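Local coordinates for protein type I modular polyketide synthase (Streptomyces albus subsp. albus, PDB 6IYT) that probably transfers an ethylmalonyl-type extender unit from coenzyme A in module 14 of the salinomycin polyketide synthase, acting as its acyltransferase domain, at residues A[250-255]-A[288-293]; A[272-277]-A[320-325]; A[74-79]-A[457-462]; A[92-97]-A[107-112]; A[144-149]-A[193-198]. All coordinates share one frame; numbering follows the deposited sequence.

Interaction 1 (A[250-255]-A[288-293])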
# COMPACT_ATOMS: atom_id res chain seq x y z
N GLY A 250 26.30 1.23 -0.94
CA GLY A 250 25.35 1.81 -1.87
C GLY A 250 24.01 2.04 -1.23
O GLY A 250 23.77 1.60 -0.12
N ALA A 251 23.14 2.76 -1.94
CA ALA A 251 21.79 2.94 -1.56
C ALA A 251 20.96 3.26 -2.81
O ALA A 251 21.46 3.18 -3.95
CB ALA A 251 21.68 4.03 -0.52
N VAL A 252 19.69 3.56 -2.62
CA VAL A 252 18.81 3.99 -3.70
C VAL A 252 18.12 5.31 -3.34
O VAL A 252 17.75 5.50 -2.23
CB VAL A 252 17.69 2.98 -3.94
CG1 VAL A 252 16.70 3.46 -4.98
CG2 VAL A 252 18.25 1.64 -4.32
N ALA A 253 18.01 6.16 -4.33
CA ALA A 253 17.35 7.45 -4.18
C ALA A 253 16.19 7.57 -5.14
O ALA A 253 16.23 7.10 -6.26
CB ALA A 253 18.35 8.58 -4.45
N SER A 254 15.13 8.23 -4.69
CA SER A 254 14.08 8.65 -5.57
C SER A 254 14.46 10.00 -6.20
O SER A 254 14.97 10.88 -5.52
CB SER A 254 12.80 8.80 -4.78
OG SER A 254 13.06 9.65 -3.70
N VAL A 255 14.06 10.19 -7.44
CA VAL A 255 14.32 11.45 -8.17
C VAL A 255 13.13 11.79 -9.00
O VAL A 255 12.70 10.98 -9.80
CB VAL A 255 15.52 11.30 -9.12
CG1 VAL A 255 15.71 12.57 -9.95
CG2 VAL A 255 16.78 10.94 -8.34
N THR A 288 14.04 5.96 -9.74
CA THR A 288 14.96 5.73 -8.66
C THR A 288 16.35 5.45 -9.24
O THR A 288 16.46 4.96 -10.26
CB THR A 288 14.56 4.53 -7.79
OG1 THR A 288 14.45 3.41 -8.62
CG2 THR A 288 13.21 4.77 -7.14
N VAL A 289 17.35 5.78 -8.47
CA VAL A 289 18.75 5.66 -8.87
C VAL A 289 19.53 4.91 -7.78
O VAL A 289 19.38 5.22 -6.60
CB VAL A 289 19.38 7.03 -9.04
CG1 VAL A 289 20.88 6.89 -9.36
CG2 VAL A 289 18.66 7.81 -10.13
N ALA A 290 20.23 3.84 -8.17
CA ALA A 290 21.02 3.04 -7.24
C ALA A 290 22.50 3.30 -7.45
O ALA A 290 22.95 3.46 -8.57
CB ALA A 290 20.73 1.56 -7.45
N GLY A 291 23.27 3.20 -6.38
CA GLY A 291 24.70 3.11 -6.51
C GLY A 291 25.44 3.54 -5.27
O GLY A 291 24.85 3.71 -4.19
N GLN A 292 26.71 3.88 -5.45
CA GLN A 292 27.60 4.19 -4.35
C GLN A 292 27.05 5.38 -3.56
O GLN A 292 26.54 6.32 -4.14
CB GLN A 292 28.98 4.53 -4.94
CG GLN A 292 29.99 4.97 -3.93
CD GLN A 292 31.01 5.91 -4.54
OE1 GLN A 292 30.81 7.12 -4.53
NE2 GLN A 292 31.90 5.35 -5.34
N VAL A 293 27.18 5.33 -2.24
CA VAL A 293 26.52 6.33 -1.38
C VAL A 293 27.03 7.74 -1.63
O VAL A 293 26.24 8.68 -1.76
CB VAL A 293 26.70 5.98 0.11
CG1 VAL A 293 26.10 7.08 1.00
CG2 VAL A 293 26.05 4.64 0.41
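Val252 and Ala290 face each other across two antiparallel strands, 251-255 and 288-291, that lie side by side in the sheet of the small, ferredoxin-like subdomain of the acyltransferase fold. The tight part is the backbone core. Ala253 N donates to Val289 O at 2.8 Å, and Val289 N returns a bond of the same length to Ala253 O. A second reciprocal pair joins Ala251 and Gly291. Between them Val252 CA approaches Val289 O at 3.2 Å in a CA-H...O contact, part of the close non-hydrogen-bonded pair Val252-Ala290.

The side chains alternate. Ala251, Ala253 and Val289 turn to the face packed by helices 259-266 and 293-305, and Val255 also packs on Val262 and Leu303 of these helices. Val289 CG2, anti to the carbonyl carbon and beside the backbone N (chi1 176°), lies 4.1 Å from Val255 CG2. On the reverse face Val252 CG2 rests on Ala290 CB, while CG1 reaches Thr288 CB at 3.7 Å.

The contact slackens toward Ser254, which is partly exposed: its CA is 4.3 Å from Thr288 CG2, and its hydroxyl turns to Lys311 O. Gln292 leaves the strand pair, and its OE1 caps Ala295 N at the start of helix 293-305. Glycine suits position 291, whose backbone angles would press a side chain against the preceding carbonyl. Two residues farther on, Val293 CG2 lies 3.7 Å from Gly250 N.

Interaction 2 (A[272-277]-A[320-325])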
# COMPACT_ATOMS: atom_id res chain seq x y z
N ASP A 272 34.35 5.11 -15.77
CA ASP A 272 35.28 4.01 -15.58
C ASP A 272 34.56 2.68 -15.27
O ASP A 272 35.04 1.61 -15.60
CB ASP A 272 36.24 4.35 -14.44
CG ASP A 272 37.42 3.42 -14.38
OD1 ASP A 272 37.75 2.80 -15.43
OD2 ASP A 272 38.04 3.30 -13.29
N ALA A 273 33.53 2.77 -14.46
CA ALA A 273 32.75 1.60 -14.06
C ALA A 273 31.38 2.10 -13.70
O ALA A 273 31.16 3.31 -13.64
CB ALA A 273 33.41 0.91 -12.87
N GLU A 274 30.41 1.20 -13.61
CA GLU A 274 29.07 1.61 -13.18
C GLU A 274 29.12 2.08 -11.73
O GLU A 274 29.44 1.30 -10.83
CB GLU A 274 28.09 0.47 -13.32
CG GLU A 274 26.65 0.85 -12.96
CD GLU A 274 25.71 -0.34 -13.01
OE1 GLU A 274 25.27 -0.80 -11.93
OE2 GLU A 274 25.36 -0.75 -14.12
N VAL A 275 28.78 3.34 -11.49
CA VAL A 275 28.79 3.88 -10.13
C VAL A 275 27.34 4.20 -9.71
O VAL A 275 26.92 3.90 -8.58
CB VAL A 275 29.68 5.12 -10.03
CG1 VAL A 275 29.49 5.82 -8.69
CG2 VAL A 275 31.14 4.73 -10.23
N LEU A 276 26.58 4.75 -10.65
CA LEU A 276 25.18 5.03 -10.47
C LEU A 276 24.41 4.50 -11.68
O LEU A 276 24.90 4.54 -12.84
CB LEU A 276 24.93 6.55 -10.38
CG LEU A 276 25.57 7.30 -9.22
CD1 LEU A 276 25.13 8.74 -9.29
CD2 LEU A 276 25.17 6.69 -7.88
N SER A 277 23.18 4.09 -11.46
CA SER A 277 22.35 3.58 -12.54
C SER A 277 20.91 3.66 -12.20
O SER A 277 20.53 3.73 -11.05
CB SER A 277 22.73 2.14 -12.89
OG SER A 277 22.59 1.31 -11.81
N HIS A 320 19.30 -3.58 -7.61
CA HIS A 320 18.82 -3.13 -8.90
C HIS A 320 19.94 -2.46 -9.71
O HIS A 320 19.69 -1.57 -10.51
CB HIS A 320 17.63 -2.17 -8.74
CG HIS A 320 16.48 -2.77 -7.99
ND1 HIS A 320 15.80 -3.87 -8.46
CD2 HIS A 320 16.04 -2.57 -6.73
CE1 HIS A 320 14.92 -4.26 -7.56
NE2 HIS A 320 15.09 -3.53 -6.48
N CYS A 321 21.16 -2.89 -9.47
CA CYS A 321 22.30 -2.51 -10.28
C CYS A 321 23.38 -3.60 -10.18
O CYS A 321 23.15 -4.64 -9.55
CB CYS A 321 22.85 -1.15 -9.81
SG CYS A 321 23.65 -1.21 -8.22
N ALA A 322 24.52 -3.37 -10.83
CA ALA A 322 25.58 -4.39 -10.91
C ALA A 322 26.18 -4.79 -9.57
O ALA A 322 26.87 -5.80 -9.47
CB ALA A 322 26.69 -3.91 -11.85
N GLN A 323 25.94 -4.00 -8.52
CA GLN A 323 26.40 -4.40 -7.17
C GLN A 323 25.85 -5.74 -6.74
O GLN A 323 26.46 -6.41 -5.91
CB GLN A 323 26.05 -3.35 -6.11
CG GLN A 323 26.88 -2.08 -6.22
CD GLN A 323 26.85 -1.23 -4.95
OE1 GLN A 323 26.71 -1.74 -3.81
NE2 GLN A 323 27.02 0.08 -5.12
N VAL A 324 24.71 -6.13 -7.29
CA VAL A 324 24.15 -7.40 -6.90
C VAL A 324 24.72 -8.57 -7.71
O VAL A 324 24.60 -9.70 -7.30
CB VAL A 324 22.62 -7.44 -6.91
CG1 VAL A 324 22.04 -6.26 -6.14
CG2 VAL A 324 22.09 -7.44 -8.30
N ASP A 325 25.46 -8.29 -8.79
CA ASP A 325 26.03 -9.40 -9.57
C ASP A 325 26.94 -10.36 -8.77
O ASP A 325 26.85 -11.57 -8.95
CB ASP A 325 26.73 -8.92 -10.82
CG ASP A 325 25.74 -8.56 -11.93
OD1 ASP A 325 24.71 -9.27 -12.08
OD2 ASP A 325 25.97 -7.56 -12.62
O HOH W 1 27.42 1.24 -7.85
O HOH W 2 20.40 -0.37 -12.67
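Glu274 reaches across to Ala322 with an almost fully extended side chain. From CB, which points to the other segment, CG continues anti to the backbone N (chi1 -177°), and chi2 (-175°) keeps the chain straight, which carries the carboxylate across to the 3-10 segment. CD arrives 3.9 Å from Ala322 CB. Beyond it OE1 accepts the N-H of Ala322 at 2.9 Å, a nearly straight bond on the syn side, 24° out of the carboxylate plane, and the same oxygen touches Cys321 CB at 3.2 Å; OE2 stays farther off, beside the methyl of Ala322.

A long acidic side chain suits this place because the acceptor must come from the margin of the ferredoxin-like subdomain to the first turn of a 3-10 segment. The same loop carries His320, whose NE2 is hydrogen-bonded to Ser213 OG, consistent with the Ser-His dyad of acyltransferases whose serine sits in a GxSxG nucleophile elbow; His320 ND1 is held by Arg372 O.

Two waters fill in the rest. One accepts from Ser277 OG and donates to His320 O, while Ser277 OG also lies 3.2 Å from Cys321 CB. The other donates to Val275 O at 2.8 Å and accepts from Gln323 NE2, an amide that also binds Lys249 O.

Interaction 3 (A[74-79]-A[457-462])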
# COMPACT_ATOMS: atom_id res chain seq x y z
N ALA A 74 -25.25 7.17 17.58
CA ALA A 74 -24.34 7.41 16.49
C ALA A 74 -24.10 6.14 15.70
O ALA A 74 -24.18 6.14 14.46
CB ALA A 74 -23.02 7.96 17.01
N THR A 75 -23.82 5.04 16.37
CA THR A 75 -23.46 3.87 15.66
C THR A 75 -24.68 3.19 15.01
O THR A 75 -24.58 2.69 13.87
CB THR A 75 -22.59 2.91 16.52
OG1 THR A 75 -23.38 1.85 17.03
CG2 THR A 75 -21.93 3.69 17.69
N ASP A 76 -25.86 3.31 15.63
CA ASP A 76 -27.09 2.82 14.99
C ASP A 76 -27.35 3.57 13.66
O ASP A 76 -27.81 2.98 12.67
CB ASP A 76 -28.31 3.00 15.91
CG ASP A 76 -28.27 2.12 17.17
OD1 ASP A 76 -27.55 1.08 17.17
OD2 ASP A 76 -29.10 2.38 18.08
N LEU A 77 -27.20 4.88 13.68
CA LEU A 77 -27.42 5.70 12.44
C LEU A 77 -26.41 5.33 11.35
O LEU A 77 -26.78 5.14 10.20
CB LEU A 77 -27.35 7.18 12.74
CG LEU A 77 -28.53 7.71 13.54
CD1 LEU A 77 -28.20 9.05 14.18
CD2 LEU A 77 -29.72 7.84 12.63
N GLY A 78 -25.17 5.14 11.74
CA GLY A 78 -24.14 4.75 10.76
C GLY A 78 -24.46 3.39 10.15
O GLY A 78 -24.40 3.20 8.94
N TYR A 79 -24.81 2.43 11.00
CA TYR A 79 -25.21 1.13 10.54
C TYR A 79 -26.39 1.21 9.59
O TYR A 79 -26.39 0.61 8.52
CB TYR A 79 -25.55 0.21 11.71
CG TYR A 79 -26.09 -1.12 11.25
CD1 TYR A 79 -25.24 -2.08 10.66
CD2 TYR A 79 -27.44 -1.38 11.27
CE1 TYR A 79 -25.75 -3.25 10.13
CE2 TYR A 79 -27.95 -2.57 10.78
CZ TYR A 79 -27.11 -3.48 10.18
OH TYR A 79 -27.65 -4.63 9.66
N LYS A 457 -28.09 -1.51 15.68
CA LYS A 457 -29.36 -1.95 15.11
C LYS A 457 -29.89 -0.90 14.17
O LYS A 457 -29.59 0.30 14.32
CB LYS A 457 -30.39 -2.19 16.21
CG LYS A 457 -30.44 -1.09 17.25
CD LYS A 457 -31.58 -1.30 18.25
CE LYS A 457 -32.85 -0.59 17.78
NZ LYS A 457 -34.07 -1.41 18.02
N ALA A 458 -30.74 -1.32 13.25
CA ALA A 458 -31.39 -0.38 12.31
C ALA A 458 -32.35 0.57 13.03
O ALA A 458 -33.08 0.17 13.95
CB ALA A 458 -32.13 -1.15 11.21
N VAL A 459 -32.29 1.84 12.65
CA VAL A 459 -33.12 2.87 13.25
C VAL A 459 -33.74 3.72 12.15
O VAL A 459 -33.23 3.76 11.03
CB VAL A 459 -32.32 3.77 14.22
CG1 VAL A 459 -31.80 2.95 15.39
CG2 VAL A 459 -31.18 4.46 13.49
N ASP A 460 -34.83 4.39 12.48
CA ASP A 460 -35.53 5.20 11.50
C ASP A 460 -34.65 6.33 10.97
O ASP A 460 -33.91 6.97 11.72
CB ASP A 460 -36.81 5.78 12.11
CG ASP A 460 -37.64 6.56 11.11
OD1 ASP A 460 -37.08 7.47 10.46
OD2 ASP A 460 -38.84 6.27 10.97
N LEU A 461 -34.73 6.55 9.66
CA LEU A 461 -33.96 7.58 8.99
C LEU A 461 -34.92 8.36 8.11
O LEU A 461 -35.93 7.83 7.67
CB LEU A 461 -32.87 6.96 8.11
CG LEU A 461 -31.72 6.22 8.78
CD1 LEU A 461 -30.94 5.42 7.74
CD2 LEU A 461 -30.80 7.20 9.50
N PRO A 462 -34.60 9.63 7.84
CA PRO A 462 -35.54 10.32 6.96
C PRO A 462 -35.75 9.58 5.66
O PRO A 462 -34.84 8.91 5.17
CB PRO A 462 -34.89 11.70 6.72
CG PRO A 462 -33.54 11.64 7.31
CD PRO A 462 -33.28 10.27 7.85
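Leu77 and Leu461 meet methyl to methyl at the apolar centre, CD2 against CD2 at 3.4 Å, tighter than usual van der Waals contact. Although the CB of Leu77 points away from 457-462, its CG swings back (chi1 -71°, anti to the carbonyl carbon), and CD2 also reaches Val459 CG2 at 3.8 Å. Val459 crosses Leu77 and Asp76 at about a right angle: its second branch, CG1, presses on Asp76 CB at 3.5 Å. A branched valine suits this place because its two methyls serve two neighbours at once.

Farther out, the Tyr79 ring turns an edge to the backbone, with Ala458 N near the ring plane and 3.8 Å from CD2. At the polar edge Asp76 OD1 accepts the N-H of Lys457 at 3.0 Å, met from above the carboxylate plane. The short acid thus holds the main chain, whereas the lysine ammonium lies well away from it. Ser80 OG bonds Val459 N one turn along.

The extended 457-462 segment is probably the post-acyltransferase linker, folding back over the N-terminal linker domain as in related synthases. His65 of helix 52-67 bonds Asp460 O, while helix 74-84 also packs Leu77 on Trp45 of strand 43-49 and Ala74 on helix 99-105.

Interaction 4 (A[92-97]-A[107-112])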
# COMPACT_ATOMS: atom_id res chain seq x y z
N ALA A 92 -20.68 11.12 0.02
CA ALA A 92 -19.88 11.69 1.08
C ALA A 92 -19.82 10.76 2.26
O ALA A 92 -20.75 9.98 2.51
CB ALA A 92 -20.43 13.04 1.50
N VAL A 93 -18.77 10.93 3.07
CA VAL A 93 -18.65 10.23 4.31
C VAL A 93 -18.26 11.21 5.41
O VAL A 93 -17.32 11.99 5.27
CB VAL A 93 -17.62 9.13 4.22
CG1 VAL A 93 -17.49 8.40 5.54
CG2 VAL A 93 -17.97 8.18 3.06
N VAL A 94 -18.99 11.15 6.51
CA VAL A 94 -18.66 11.86 7.72
C VAL A 94 -18.12 10.88 8.77
O VAL A 94 -18.69 9.81 8.95
CB VAL A 94 -19.94 12.54 8.30
CG1 VAL A 94 -19.59 13.42 9.46
CG2 VAL A 94 -20.62 13.36 7.22
N LEU A 95 -17.12 11.32 9.54
CA LEU A 95 -16.52 10.51 10.61
C LEU A 95 -16.64 11.21 11.95
O LEU A 95 -16.53 12.43 12.03
CB LEU A 95 -15.05 10.24 10.32
CG LEU A 95 -14.74 9.59 8.96
CD1 LEU A 95 -13.25 9.48 8.81
CD2 LEU A 95 -15.40 8.24 8.83
N GLY A 96 -16.93 10.43 12.99
CA GLY A 96 -16.97 10.95 14.34
C GLY A 96 -17.46 9.92 15.32
O GLY A 96 -17.75 8.79 14.95
N THR A 97 -17.57 10.30 16.58
CA THR A 97 -17.98 9.36 17.60
C THR A 97 -19.37 9.67 18.16
O THR A 97 -20.23 8.78 18.26
CB THR A 97 -16.97 9.31 18.74
OG1 THR A 97 -15.70 8.94 18.21
CG2 THR A 97 -17.40 8.28 19.78
N GLU A 107 -22.11 19.24 7.79
CA GLU A 107 -21.90 20.54 7.20
C GLU A 107 -20.62 20.59 6.39
O GLU A 107 -20.49 21.40 5.48
CB GLU A 107 -21.88 21.63 8.27
CG GLU A 107 -23.25 21.96 8.85
CD GLU A 107 -23.19 22.41 10.31
OE1 GLU A 107 -22.08 22.39 10.90
OE2 GLU A 107 -24.26 22.73 10.88
N ALA A 108 -19.70 19.66 6.65
CA ALA A 108 -18.41 19.64 5.94
C ALA A 108 -17.79 18.27 5.95
O ALA A 108 -16.90 17.99 6.76
CB ALA A 108 -17.45 20.63 6.58
N PRO A 109 -18.31 17.37 5.13
CA PRO A 109 -17.93 15.98 5.31
C PRO A 109 -16.43 15.76 5.15
O PRO A 109 -15.78 16.42 4.32
CB PRO A 109 -18.70 15.26 4.21
CG PRO A 109 -19.93 16.09 4.05
CD PRO A 109 -19.46 17.51 4.22
N ASP A 110 -15.94 14.73 5.78
CA ASP A 110 -14.50 14.40 5.71
C ASP A 110 -14.03 14.04 4.28
O ASP A 110 -12.95 14.46 3.85
CB ASP A 110 -14.19 13.28 6.69
CG ASP A 110 -14.57 13.65 8.15
OD1 ASP A 110 -15.78 13.56 8.51
OD2 ASP A 110 -13.65 13.98 8.96
N VAL A 111 -14.85 13.31 3.56
CA VAL A 111 -14.50 12.84 2.22
C VAL A 111 -15.75 12.96 1.37
O VAL A 111 -16.85 12.60 1.82
CB VAL A 111 -14.04 11.35 2.23
CG1 VAL A 111 -13.61 10.92 0.87
CG2 VAL A 111 -12.89 11.16 3.19
N ALA A 112 -15.59 13.48 0.16
CA ALA A 112 -16.68 13.55 -0.79
C ALA A 112 -16.17 13.30 -2.17
O ALA A 112 -15.00 13.61 -2.49
CB ALA A 112 -17.37 14.90 -0.72
O HOH W 3 -14.39 14.23 11.38
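The flat carboxylate of Asp110 takes the N-H of Leu95 from above its plane: Leu95 N lies 2.8 Å from Asp110 OD1, some 52° out of that plane. The Leu95 side chain runs at a slant to the same group, its CB 3.9 Å from OD1. A classic beta bulge puts Asp110 beside Val111 opposite Val93, at the start of outer strand 111-114 in the three-stranded antiparallel sheet of the linker domain. From there Asp110 CG, anti to the carbonyl carbon (chi1 -58°), turns the carboxylate to Leu95 N, two residues on from Val93. The other carboxylate oxygen, OD2, forms a salt bridge with Arg429 of helix 428-439 and accepts from a water that also donates to Leu95 O. Aspartate suits this exposed position, joining a strand N-H and an arginine through its two oxygens.

Within the bulge Val93 N bonds Val111 O at 2.8 Å, and Val111 N returns a longer bond of 3.3 Å to Val93 O. These two valines point to the face where Val93 packs on helix 428-439.

The next pair, Ala92 with Ala112, is regular and lies on the reverse face; it is a non-hydrogen-bonded pair, and the small methyls fit its close spacing. Pro109 leans over this end: its CB lies 3.9 Å from Ala92 CB and 4.0 Å from Val94 CG2, and helix 52-67 adds Leu55 and Arg59. Ala92 CA comes 3.2 Å from Val111 O in a CA-H...O contact.

Interaction 5 (A[144-149]-A[193-198])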
# COMPACT_ATOMS: atom_id res chain seq x y z
N PRO A 144 -8.96 -6.20 15.07
CA PRO A 144 -8.72 -7.62 15.24
C PRO A 144 -8.43 -8.34 13.93
O PRO A 144 -7.64 -9.25 13.91
CB PRO A 144 -10.01 -8.12 15.88
CG PRO A 144 -10.51 -6.96 16.68
CD PRO A 144 -10.06 -5.71 15.95
N VAL A 145 -9.01 -7.85 12.81
CA VAL A 145 -8.75 -8.42 11.49
C VAL A 145 -7.25 -8.24 11.12
O VAL A 145 -6.55 -9.20 10.73
CB VAL A 145 -9.60 -7.74 10.39
CG1 VAL A 145 -9.01 -8.02 9.02
CG2 VAL A 145 -11.05 -8.21 10.45
N PHE A 146 -6.74 -7.03 11.34
CA PHE A 146 -5.34 -6.74 11.07
C PHE A 146 -4.44 -7.55 12.00
O PHE A 146 -3.48 -8.17 11.56
CB PHE A 146 -5.06 -5.25 11.21
CG PHE A 146 -3.62 -4.86 10.91
CD1 PHE A 146 -3.13 -4.89 9.63
CD2 PHE A 146 -2.78 -4.50 11.93
CE1 PHE A 146 -1.83 -4.51 9.36
CE2 PHE A 146 -1.49 -4.09 11.67
CZ PHE A 146 -1.03 -4.06 10.38
N ALA A 147 -4.75 -7.56 13.27
CA ALA A 147 -3.90 -8.24 14.25
C ALA A 147 -3.83 -9.76 13.97
O ALA A 147 -2.79 -10.39 14.17
CB ALA A 147 -4.41 -7.96 15.65
N ALA A 148 -4.97 -10.36 13.62
CA ALA A 148 -5.02 -11.79 13.33
C ALA A 148 -4.13 -12.15 12.15
O ALA A 148 -3.45 -13.18 12.17
CB ALA A 148 -6.44 -12.23 13.06
N ARG A 149 -4.24 -11.38 11.07
CA ARG A 149 -3.46 -11.65 9.91
C ARG A 149 -2.01 -11.38 10.18
O ARG A 149 -1.14 -12.15 9.76
CB ARG A 149 -3.95 -10.83 8.73
CG ARG A 149 -3.19 -11.13 7.45
CD ARG A 149 -3.38 -12.57 7.00
NE ARG A 149 -3.00 -12.74 5.61
CZ ARG A 149 -2.60 -13.87 5.05
NH1 ARG A 149 -2.37 -13.91 3.75
NH2 ARG A 149 -2.55 -14.99 5.76
N VAL A 193 1.25 -7.44 3.74
CA VAL A 193 0.37 -8.56 3.58
C VAL A 193 -0.84 -8.41 4.49
O VAL A 193 -1.96 -8.74 4.11
CB VAL A 193 1.11 -9.89 3.89
CG1 VAL A 193 0.11 -11.04 3.91
CG2 VAL A 193 2.22 -10.15 2.87
N SER A 194 -0.62 -7.94 5.73
CA SER A 194 -1.72 -7.86 6.69
C SER A 194 -2.69 -6.73 6.37
O SER A 194 -3.89 -6.82 6.66
CB SER A 194 -1.19 -7.67 8.11
OG SER A 194 -0.31 -8.72 8.45
N LEU A 195 -2.18 -5.66 5.76
CA LEU A 195 -3.04 -4.57 5.33
C LEU A 195 -3.98 -4.99 4.21
O LEU A 195 -5.13 -4.56 4.17
CB LEU A 195 -2.23 -3.34 4.92
CG LEU A 195 -1.52 -2.55 5.99
CD1 LEU A 195 -0.69 -1.46 5.33
CD2 LEU A 195 -2.47 -1.92 6.99
N ALA A 196 -3.58 -5.97 3.42
CA ALA A 196 -4.49 -6.46 2.36
C ALA A 196 -5.75 -7.15 2.99
O ALA A 196 -6.87 -7.02 2.48
CB ALA A 196 -3.77 -7.40 1.45
N ALA A 197 -5.59 -7.72 4.19
CA ALA A 197 -6.70 -8.33 4.87
C ALA A 197 -7.72 -7.32 5.40
O ALA A 197 -8.88 -7.65 5.55
CB ALA A 197 -6.22 -9.22 6.00
N VAL A 198 -7.28 -6.09 5.69
CA VAL A 198 -8.19 -5.04 6.12
C VAL A 198 -9.14 -4.69 4.96
O VAL A 198 -10.33 -4.60 5.14
CB VAL A 198 -7.41 -3.79 6.57
CG1 VAL A 198 -8.33 -2.61 6.79
CG2 VAL A 198 -6.61 -4.10 7.83
O HOH W 4 -3.36 -10.91 3.34
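Phe146 sets the CD1-CE1 side of its ring against Ser194 and Leu195 where helices 144-158 and 181-200 pack against each other in the large, alpha/beta-hydrolase-like subdomain. The two short segments run roughly antiparallel, at 146°, with their axes 8.3 Å apart, an approach that suits small residues at Ser194 and Ala197, on which Phe146 and Arg149 lie. With CG anti to the backbone N (chi1 -179°), the ring is carried to the neighbouring helix: its CE1 touches Ser194 CB at 3.5 Å and Leu195 CD2 at 3.6 Å, while Leu195 N lies at its edge, in plane. Closer to the backbone, Phe146 CB rests on Val198 CG2.

One turn along, Arg149 lays its aliphatic part on Ala197, CG to CB 3.9 Å, before a bend at chi2 (63°) that brings NH1 within 3.8 Å of Val193 CG1. Val145 completes this first shell, its CG1 coming 3.5 Å from Ala197 O.

Outside it, other groups set these side chains in place. Leu139 and Leu140 of helix 137-142 pack on Phe146, and helix 428-439 meets Val198 through Val431 and Phe435. The buried hydroxyl of Ser194 bonds Thr190 O, a preceding carbonyl of its own helix, which lets a polar residue sit in an apolar interface. Arg149 NH2 forms a salt bridge with Glu152, and a water lies at the guanidinium edge, in its plane, accepting from Arg149 NE at 2.9 Å and donating to Val193 O.

Overall arrangement
Interactions 3 and 4 touch, with centres 16 Å apart, in the linker domain: helix 74-84 leads into strand 90-96, and the returning 457-462 tail closes interaction 3 around all the others. Within that span interactions 4 and 5 close in turn before interaction 1 opens. Interactions 1 and 2 also touch, 10 Å between centres, at the far end, where strands 276-283 and 286-291 are neighbours in one sheet and the segments of the two interactions alternate along the chain. Interaction 5 lies in the large subdomain, about 13 Å from interaction 4 and 17 Å from interaction 2 at the nearest atoms. Helix 428-439 touches interactions 4 and 5, joining linker and large subdomain; interaction 2 borders the likely active-site cleft.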